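Local coordinates for Exo-arabinanase (Penicillium chrysogenum, PDB 3A72), which probably cleaves alpha-1,5-linked arabinan from its chain ends as an exo-acting glycoside hydrolase, and is bound here to arabinobiose, at residues A[12-15]-A[21-24]; A[211-216]-A[239-244]. All coordinates share one frame; numbering follows the deposited sequence.

Contact 1: residues A[12-15]-A[21-24]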
# COMPACT_ATOMS: atom_id res chain seq x y z
N PHE A 12 -1.19 10.68 14.67
CA PHE A 12 0.10 11.27 15.00
C PHE A 12 0.25 12.62 14.33
O PHE A 12 0.06 12.74 13.10
CB PHE A 12 1.24 10.36 14.52
CG PHE A 12 2.64 10.90 14.72
CD1 PHE A 12 3.13 11.17 15.97
CD2 PHE A 12 3.46 11.12 13.64
CE1 PHE A 12 4.41 11.60 16.17
CE2 PHE A 12 4.76 11.55 13.81
CZ PHE A 12 5.24 11.79 15.07
N SER A 13 0.57 13.64 15.10
CA SER A 13 0.91 14.96 14.60
C SER A 13 2.39 15.18 14.80
O SER A 13 2.85 15.20 15.96
CB SER A 13 0.12 16.07 15.32
OG SER A 13 0.23 17.35 14.63
N PRO A 14 3.17 15.26 13.75
CA PRO A 14 4.62 15.23 13.89
C PRO A 14 5.16 16.55 14.47
O PRO A 14 4.59 17.63 14.23
CB PRO A 14 5.13 15.05 12.49
CG PRO A 14 4.08 15.68 11.61
CD PRO A 14 2.78 15.30 12.31
N PRO A 15 6.30 16.44 15.17
CA PRO A 15 6.98 17.67 15.63
C PRO A 15 7.43 18.51 14.48
O PRO A 15 7.76 18.02 13.38
CB PRO A 15 8.19 17.13 16.36
CG PRO A 15 8.04 15.69 16.59
CD PRO A 15 7.02 15.25 15.58
N PRO A 21 8.44 15.97 4.24
CA PRO A 21 7.03 16.07 4.57
C PRO A 21 6.63 15.66 5.97
O PRO A 21 5.45 15.77 6.31
CB PRO A 21 6.41 15.11 3.54
CG PRO A 21 7.42 14.02 3.40
CD PRO A 21 8.73 14.80 3.36
N ARG A 22 7.55 15.20 6.79
CA ARG A 22 7.38 14.82 8.19
C ARG A 22 6.74 13.44 8.37
O ARG A 22 7.29 12.58 9.07
CB ARG A 22 6.69 15.89 9.03
CG ARG A 22 7.38 17.25 8.98
CD ARG A 22 6.87 18.18 10.07
NE ARG A 22 7.58 19.43 10.12
CZ ARG A 22 7.24 20.53 9.46
NH1 ARG A 22 6.19 20.55 8.61
NH2 ARG A 22 7.98 21.63 9.65
N THR A 23 5.58 13.27 7.73
CA THR A 23 4.93 11.97 7.63
C THR A 23 4.50 11.80 6.19
O THR A 23 4.25 12.78 5.48
CB THR A 23 3.71 11.85 8.57
OG1 THR A 23 2.68 12.80 8.24
CG2 THR A 23 4.07 12.12 10.00
N LEU A 24 4.37 10.56 5.76
CA LEU A 24 3.89 10.23 4.42
C LEU A 24 3.61 8.74 4.35
O LEU A 24 4.21 7.98 5.14
CB LEU A 24 4.99 10.55 3.36
CG LEU A 24 4.47 10.75 1.92
CD1 LEU A 24 3.74 12.07 1.77
CD2 LEU A 24 5.64 10.66 0.94
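P14, R22, T23 and F12 make the apolar part of this contact. The P14 ring meets both R22 and T23 at about a right angle: its CG lies 3.7 Å from R22 CB and 3.9 Å from T23 CG2. That same T23 methyl comes up to the edge of the F12 ring, near its plane, with CG2 3.8 Å from F12 CD2. F12 chi1 of 177° sets CG opposite the backbone N and beside the carbonyl carbon, which brings one ring face to P14 N, offset toward the rim. T23 CG2 thus sits in the corner formed by an aromatic edge and a proline ring.

R22, its chain extended from CG to NE, passes the carbonyl O of P15 in van der Waals contact, CD lying 3.4 Å from P15 O. The polar bonds of R22 go elsewhere: NH2 hydrogen-bonds S16 O, and NE and NH1 make weak bonds to Y18 O and E340 O. T23 OG1, buried, is bound by A334 O, which fixes the rotation that turns CG2 to P14 and F12.

In the fold, 12-15 lies in the loop that leads from strand 6-10, at the edge of one four-stranded sheet, to strand 23-30, at the edge of the next. F12 still pairs with V344 of the first sheet while its ring meets W40 of strand 36-42 in the second.

Contact 2: residues A[211-216]-A[239-244]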
# COMPACT_ATOMS: atom_id res chain seq x y z
N THR A 211 -6.54 -6.61 -4.22
CA THR A 211 -7.59 -7.13 -3.34
C THR A 211 -8.25 -8.32 -4.02
O THR A 211 -8.57 -8.30 -5.21
CB THR A 211 -8.58 -6.03 -2.93
OG1 THR A 211 -9.44 -6.54 -1.88
CG2 THR A 211 -9.49 -5.53 -4.01
N LYS A 212 -8.51 -9.39 -3.25
CA LYS A 212 -9.17 -10.56 -3.76
C LYS A 212 -10.69 -10.38 -3.76
O LYS A 212 -11.29 -9.95 -2.77
CB LYS A 212 -8.79 -11.78 -2.91
CG LYS A 212 -9.22 -13.09 -3.54
CD LYS A 212 -8.75 -14.29 -2.73
CE LYS A 212 -9.03 -15.61 -3.47
NZ LYS A 212 -8.61 -16.75 -2.64
N LEU A 213 -11.33 -10.75 -4.85
CA LEU A 213 -12.77 -10.63 -5.02
C LEU A 213 -13.47 -11.94 -4.68
O LEU A 213 -12.83 -13.02 -4.67
CB LEU A 213 -13.05 -10.26 -6.48
CG LEU A 213 -12.37 -8.96 -6.96
CD1 LEU A 213 -12.79 -8.62 -8.38
CD2 LEU A 213 -12.63 -7.80 -6.01
N PRO A 214 -14.76 -11.90 -4.39
CA PRO A 214 -15.46 -13.10 -3.88
C PRO A 214 -15.64 -14.22 -4.89
O PRO A 214 -15.98 -15.31 -4.48
CB PRO A 214 -16.81 -12.52 -3.40
CG PRO A 214 -17.00 -11.28 -4.26
CD PRO A 214 -15.60 -10.69 -4.27
N ASN A 215 -15.43 -13.95 -6.17
CA ASN A 215 -15.48 -14.98 -7.19
C ASN A 215 -14.11 -15.57 -7.52
O ASN A 215 -13.99 -16.33 -8.48
CB ASN A 215 -16.11 -14.43 -8.47
CG ASN A 215 -15.25 -13.36 -9.14
OD1 ASN A 215 -14.25 -12.92 -8.54
ND2 ASN A 215 -15.59 -12.98 -10.35
N GLY A 216 -13.10 -15.25 -6.73
CA GLY A 216 -11.75 -15.78 -6.92
C GLY A 216 -10.87 -14.97 -7.84
O GLY A 216 -9.70 -15.26 -7.98
N TYR A 239 -6.50 -1.09 -13.77
CA TYR A 239 -6.49 -2.36 -13.08
C TYR A 239 -6.42 -3.50 -14.08
O TYR A 239 -6.73 -3.39 -15.26
CB TYR A 239 -7.67 -2.51 -12.18
CG TYR A 239 -9.08 -2.24 -12.66
CD1 TYR A 239 -9.88 -3.26 -13.18
CD2 TYR A 239 -9.61 -0.98 -12.56
CE1 TYR A 239 -11.19 -3.01 -13.59
CE2 TYR A 239 -10.92 -0.75 -12.94
CZ TYR A 239 -11.71 -1.74 -13.44
OH TYR A 239 -13.03 -1.44 -13.75
N ARG A 240 -5.97 -4.62 -13.53
CA ARG A 240 -5.93 -5.92 -14.21
C ARG A 240 -6.64 -6.91 -13.32
O ARG A 240 -6.59 -6.85 -12.10
CB ARG A 240 -4.50 -6.34 -14.49
CG ARG A 240 -3.86 -5.53 -15.59
CD ARG A 240 -2.40 -5.76 -15.74
NE ARG A 240 -1.79 -4.87 -16.73
CZ ARG A 240 -0.88 -5.21 -17.62
NH1 ARG A 240 -0.40 -6.43 -17.73
NH2 ARG A 240 -0.37 -4.25 -18.39
N LEU A 241 -7.32 -7.87 -13.98
CA LEU A 241 -8.06 -8.91 -13.30
C LEU A 241 -7.51 -10.27 -13.67
O LEU A 241 -7.38 -10.58 -14.88
CB LEU A 241 -9.54 -8.80 -13.71
CG LEU A 241 -10.22 -7.57 -13.07
CD1 LEU A 241 -11.30 -6.99 -13.92
CD2 LEU A 241 -10.69 -7.95 -11.65
N SER A 242 -7.22 -11.09 -12.67
CA SER A 242 -6.68 -12.44 -12.88
C SER A 242 -7.11 -13.33 -11.76
O SER A 242 -7.11 -12.87 -10.60
CB SER A 242 -5.17 -12.42 -12.90
OG SER A 242 -4.67 -13.71 -13.10
N SER A 243 -7.42 -14.60 -12.04
CA SER A 243 -7.72 -15.56 -10.97
C SER A 243 -6.49 -16.25 -10.46
O SER A 243 -6.56 -17.09 -9.56
CB SER A 243 -8.73 -16.58 -11.47
OG SER A 243 -9.98 -15.86 -11.60
N ASP A 244 -5.32 -15.99 -10.93
CA ASP A 244 -3.99 -16.42 -10.57
C ASP A 244 -3.19 -15.19 -10.14
O ASP A 244 -2.79 -14.41 -10.99
CB ASP A 244 -3.29 -17.15 -11.69
CG ASP A 244 -1.94 -17.67 -11.34
OD1 ASP A 244 -1.40 -17.32 -10.24
OD2 ASP A 244 -1.34 -18.43 -12.16
O HOH W 1 -11.91 -17.19 -10.20
O HOH W 2 -8.51 -17.57 -7.47
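The turn that joins strands 204-212 and 218-225 lies here against the end of strand 237-242, within a single four-stranded antiparallel sheet. It is a type I beta turn from L213 to G216, closed by a hydrogen bond from G216 N to L213 O at 3.0 Å. G216 then takes up the left-handed backbone conformation (phi 89°, psi -7°), one that suits glycine.

Two leucines form the apolar part. L213 and L241 cross at about a right angle and meet through one methyl each, CD1 of L213 lying 3.9 Å from CD2 of L241. Both also rest on F219 of the intervening strand, and the other methyl of L241, CD1, sits in the plane of the Y239 ring at its edge.

Beyond the leucines the contact turns polar. G216 O stands 3.6 Å from S243 CA, and two waters tie the turn to S243. One bonds to N215 O at 2.8 Å and to S243 OG at 2.7 Å. The other donates to both G216 O (2.6 Å) and S243 O (2.9 Å). The S243 hydroxyl lies opposite its carbonyl carbon, chi1 -70°, which places OG within reach of the first water. S242, which pairs through its backbone with Y218, has its CB pointing away from the turn; its OG hydrogen-bonds N247 O, with D244 O also within reach of the same proton.

Turn, left-handed glycine and paired strands together are consistent with a type I turn plus G1 bulge closing a beta hairpin, here in one blade of a beta-propeller.

Both are surface contacts of one six-bladed propeller, on opposite sides of the chain's centre, with their own centres about 35 Å apart and no touch between them. They share no strand. Contact 1 joins successive blades through the loop between them; contact 2 stays inside one blade, spanning its first and third strands. Each includes one buried residue, T23 or L213. Contact 1 is mostly ring and methyl packing with an arginine held by outside carbonyls, whereas contact 2 has one methyl pair and a water-bridged rim. In contact 1 the side chain of T23 is about 11 Å from a bound arabinofuranose, and L24 touches the bound sugar.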